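Local coordinates for 4-hydroxy-tetrahydrodipicolinate synthase (Aquifex aeolicus, PDB 2EHH), which probably catalyses the condensation of pyruvate with aspartate beta-semialdehyde to 4-hydroxy-tetrahydrodipicolinate, a step of lysine biosynthesis, at residues Asn248-Lys253 with Leu268-Met273. Numbering follows the deposited sequence.
Sequences NPIPVK and LPLTEM
Ile-250 is the main bump of this contact. It sits in a hollow formed by Leu-270, the backbone of Thr-271 and the side chain of Met-273. Its two branches split the work. A chi1 of -67° sets CG1 beside the backbone N and leaves CG2 anti to it, pressed on CG of Met-273 at 3.3 Å, a close fit for two carbons. The other branch ends in CD1, 3.5 Å from the carbonyl O of Thr-271 and 4.3 Å from CD2 of Leu-270. That carbonyl O is buried against the isoleucine and has no polar partner.

The side chains of Met-273 and Ile-250 run past each other, pointing opposite ways. SD of Met-273 lies 4.0 Å from CA of Pro-251, and the bend at chi3 (82°) then turns CE to 4.3 Å from CG of that proline. At the other end, Leu-270 crosses Pro-249 at about a right angle, and its CD1 lies 3.9 Å from the proline CD. No hydrogen bond joins the two segments. With an alanine at Ile-250 both branches go, which would probably open a gap between Leu-270 and Met-273 and leave CG of the methionine without its close neighbour.

Pro-249 follows a cis peptide bond and is the N-cap of helix 250-258. Its side chain lies near Thr-44, a predicted pyruvate-binding residue. The loop 268-273, between helices 250-258 and 275-287, packs on the start of the first, close to the predicted active site of this TIM barrel. Thr-110 of the second subunit packs on Ile-250 and Thr-271, while Met-273 also reaches helix 275-287 at Glu-278 and Leu-281.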
ATOM      1  N   ASN A 248      -6.333 -17.140   8.267  1.00 13.08           N
ATOM      2  CA  ASN A 248      -5.730 -18.365   8.800  1.00 13.00           C
ATOM      3  C   ASN A 248      -5.668 -18.152  10.317  1.00 13.85           C
ATOM      4  O   ASN A 248      -5.321 -17.060  10.775  1.00 12.74           O
ATOM      5  CB  ASN A 248      -4.319 -18.539   8.223  1.00 13.64           C
ATOM      6  CG  ASN A 248      -3.522 -19.634   8.925  1.00 14.63           C
ATOM      7  OD1 ASN A 248      -2.465 -19.376   9.508  1.00 16.47           O
ATOM      8  ND2 ASN A 248      -4.017 -20.860   8.859  1.00 11.24           N
ATOM      9  N   PRO A 249      -5.916 -19.203  11.122  1.00 14.22           N
ATOM     10  CA  PRO A 249      -6.257 -20.595  10.821  1.00 12.91           C
ATOM     11  C   PRO A 249      -7.736 -20.970  10.749  1.00 14.46           C
ATOM     12  O   PRO A 249      -8.083 -22.134  10.957  1.00 15.02           O
ATOM     13  CB  PRO A 249      -5.567 -21.335  11.951  1.00 13.45           C
ATOM     14  CG  PRO A 249      -5.931 -20.453  13.122  1.00 14.43           C
ATOM     15  CD  PRO A 249      -5.721 -19.031  12.574  1.00 14.48           C
ATOM     16  N   ILE A 250      -8.621 -20.025  10.457  1.00 13.94           N
ATOM     17  CA  ILE A 250     -10.030 -20.396  10.400  1.00 14.71           C
ATOM     18  C   ILE A 250     -10.296 -21.515   9.381  1.00 14.83           C
ATOM     19  O   ILE A 250     -10.933 -22.524   9.709  1.00 15.76           O
ATOM     20  CB  ILE A 250     -10.918 -19.162  10.124  1.00 15.70           C
ATOM     21  CG1 ILE A 250     -10.841 -18.215  11.330  1.00 14.61           C
ATOM     22  CG2 ILE A 250     -12.362 -19.598   9.884  1.00 16.12           C
ATOM     23  CD1 ILE A 250     -11.556 -16.889  11.145  1.00 16.49           C
ATOM     24  N   PRO A 251      -9.808 -21.365   8.139  1.00 15.20           N
ATOM     25  CA  PRO A 251     -10.048 -22.426   7.153  1.00 14.73           C
ATOM     26  C   PRO A 251      -9.353 -23.756   7.467  1.00 15.83           C
ATOM     27  O   PRO A 251      -9.968 -24.817   7.375  1.00 14.90           O
ATOM     28  CB  PRO A 251      -9.535 -21.812   5.849  1.00 15.44           C
ATOM     29  CG  PRO A 251      -9.772 -20.338   6.063  1.00 15.56           C
ATOM     30  CD  PRO A 251      -9.285 -20.155   7.479  1.00 13.30           C
ATOM     31  N   VAL A 252      -8.077 -23.705   7.840  1.00 13.92           N
ATOM     32  CA  VAL A 252      -7.351 -24.937   8.118  1.00 15.56           C
ATOM     33  C   VAL A 252      -7.897 -25.711   9.319  1.00 15.03           C
ATOM     34  O   VAL A 252      -7.953 -26.939   9.286  1.00 16.43           O
ATOM     35  CB  VAL A 252      -5.829 -24.677   8.307  1.00 15.83           C
ATOM     36  CG1 VAL A 252      -5.575 -23.912   9.586  1.00 14.35           C
ATOM     37  CG2 VAL A 252      -5.076 -25.998   8.290  1.00 15.86           C
ATOM     38  N   LYS A 253      -8.302 -25.013  10.373  1.00 16.05           N
ATOM     39  CA  LYS A 253      -8.855 -25.711  11.526  1.00 17.54           C
ATOM     40  C   LYS A 253     -10.188 -26.328  11.110  1.00 18.55           C
ATOM     41  O   LYS A 253     -10.526 -27.440  11.523  1.00 18.14           O
ATOM     42  CB  LYS A 253      -9.052 -24.761  12.712  1.00 17.20           C
ATOM     43  CG  LYS A 253      -9.752 -25.422  13.901  1.00 19.85           C
ATOM     44  CD  LYS A 253      -9.647 -24.600  15.186  1.00 20.20           C
ATOM     45  CE  LYS A 253      -8.581 -25.165  16.126  1.00 18.22           C
ATOM     46  NZ  LYS A 253      -8.631 -24.523  17.476  1.00 19.35           N
ATOM     47  N   LEU A 268     -12.597 -16.770  20.514  1.00 17.81           N
ATOM     48  CA  LEU A 268     -12.796 -15.400  20.058  1.00 18.63           C
ATOM     49  C   LEU A 268     -11.500 -14.636  20.294  1.00 18.02           C
ATOM     50  O   LEU A 268     -10.787 -14.903  21.263  1.00 18.24           O
ATOM     51  CB  LEU A 268     -13.959 -14.757  20.815  1.00 20.83           C
ATOM     52  CG  LEU A 268     -15.352 -14.826  20.175  1.00 24.25           C
ATOM     53  CD1 LEU A 268     -15.503 -16.090  19.355  1.00 26.47           C
ATOM     54  CD2 LEU A 268     -16.415 -14.750  21.268  1.00 24.80           C
ATOM     55  N   PRO A 269     -11.210 -13.624  19.456  1.00 15.85           N
ATOM     56  CA  PRO A 269     -11.982 -13.144  18.304  1.00 16.20           C
ATOM     57  C   PRO A 269     -12.124 -14.015  17.052  1.00 16.27           C
ATOM     58  O   PRO A 269     -12.745 -13.582  16.082  1.00 15.47           O
ATOM     59  CB  PRO A 269     -11.311 -11.811  17.991  1.00 16.44           C
ATOM     60  CG  PRO A 269      -9.878 -12.117  18.259  1.00 16.24           C
ATOM     61  CD  PRO A 269      -9.954 -12.864  19.587  1.00 15.18           C
ATOM     62  N   LEU A 270     -11.551 -15.219  17.037  1.00 15.59           N
ATOM     63  CA  LEU A 270     -11.700 -16.063  15.854  1.00 16.47           C
ATOM     64  C   LEU A 270     -13.076 -16.731  15.881  1.00 16.64           C
ATOM     65  O   LEU A 270     -13.600 -17.052  16.946  1.00 15.12           O
ATOM     66  CB  LEU A 270     -10.583 -17.111  15.774  1.00 17.10           C
ATOM     67  CG  LEU A 270      -9.176 -16.542  15.540  1.00 17.76           C
ATOM     68  CD1 LEU A 270      -8.218 -17.674  15.176  1.00 16.69           C
ATOM     69  CD2 LEU A 270      -9.204 -15.516  14.414  1.00 16.52           C
ATOM     70  N   THR A 271     -13.655 -16.930  14.702  1.00 17.44           N
ATOM     71  CA  THR A 271     -14.990 -17.508  14.579  1.00 18.91           C
ATOM     72  C   THR A 271     -15.083 -18.514  13.447  1.00 20.25           C
ATOM     73  O   THR A 271     -14.197 -18.588  12.595  1.00 21.00           O
ATOM     74  CB  THR A 271     -16.022 -16.405  14.289  1.00 21.29           C
ATOM     75  OG1 THR A 271     -15.602 -15.660  13.136  1.00 21.40           O
ATOM     76  CG2 THR A 271     -16.147 -15.458  15.475  1.00 20.80           C
ATOM     77  N   GLU A 272     -16.172 -19.280  13.432  1.00 20.91           N
ATOM     78  CA  GLU A 272     -16.387 -20.264  12.381  1.00 22.05           C
ATOM     79  C   GLU A 272     -16.550 -19.521  11.059  1.00 21.87           C
ATOM     80  O   GLU A 272     -16.887 -18.332  11.038  1.00 20.67           O
ATOM     81  CB  GLU A 272     -17.645 -21.098  12.657  1.00 24.50           C
ATOM     82  CG  GLU A 272     -17.700 -21.713  14.047  1.00 29.11           C
ATOM     83  CD  GLU A 272     -18.843 -22.703  14.220  1.00 32.27           C
ATOM     84  OE1 GLU A 272     -19.877 -22.573  13.525  1.00 33.81           O
ATOM     85  OE2 GLU A 272     -18.711 -23.607  15.071  1.00 35.30           O
ATOM     86  N   MET A 273     -16.308 -20.228   9.962  1.00 21.49           N
ATOM     87  CA  MET A 273     -16.423 -19.659   8.624  1.00 22.46           C
ATOM     88  C   MET A 273     -17.874 -19.339   8.302  1.00 24.11           C
ATOM     89  O   MET A 273     -18.790 -19.797   8.984  1.00 22.09           O
ATOM     90  CB  MET A 273     -15.916 -20.656   7.579  1.00 22.01           C
ATOM     91  CG  MET A 273     -14.443 -20.990   7.669  1.00 22.67           C
ATOM     92  SD  MET A 273     -14.000 -22.352   6.574  1.00 23.15           S
ATOM     93  CE  MET A 273     -13.802 -21.489   5.012  1.00 23.00           C
TER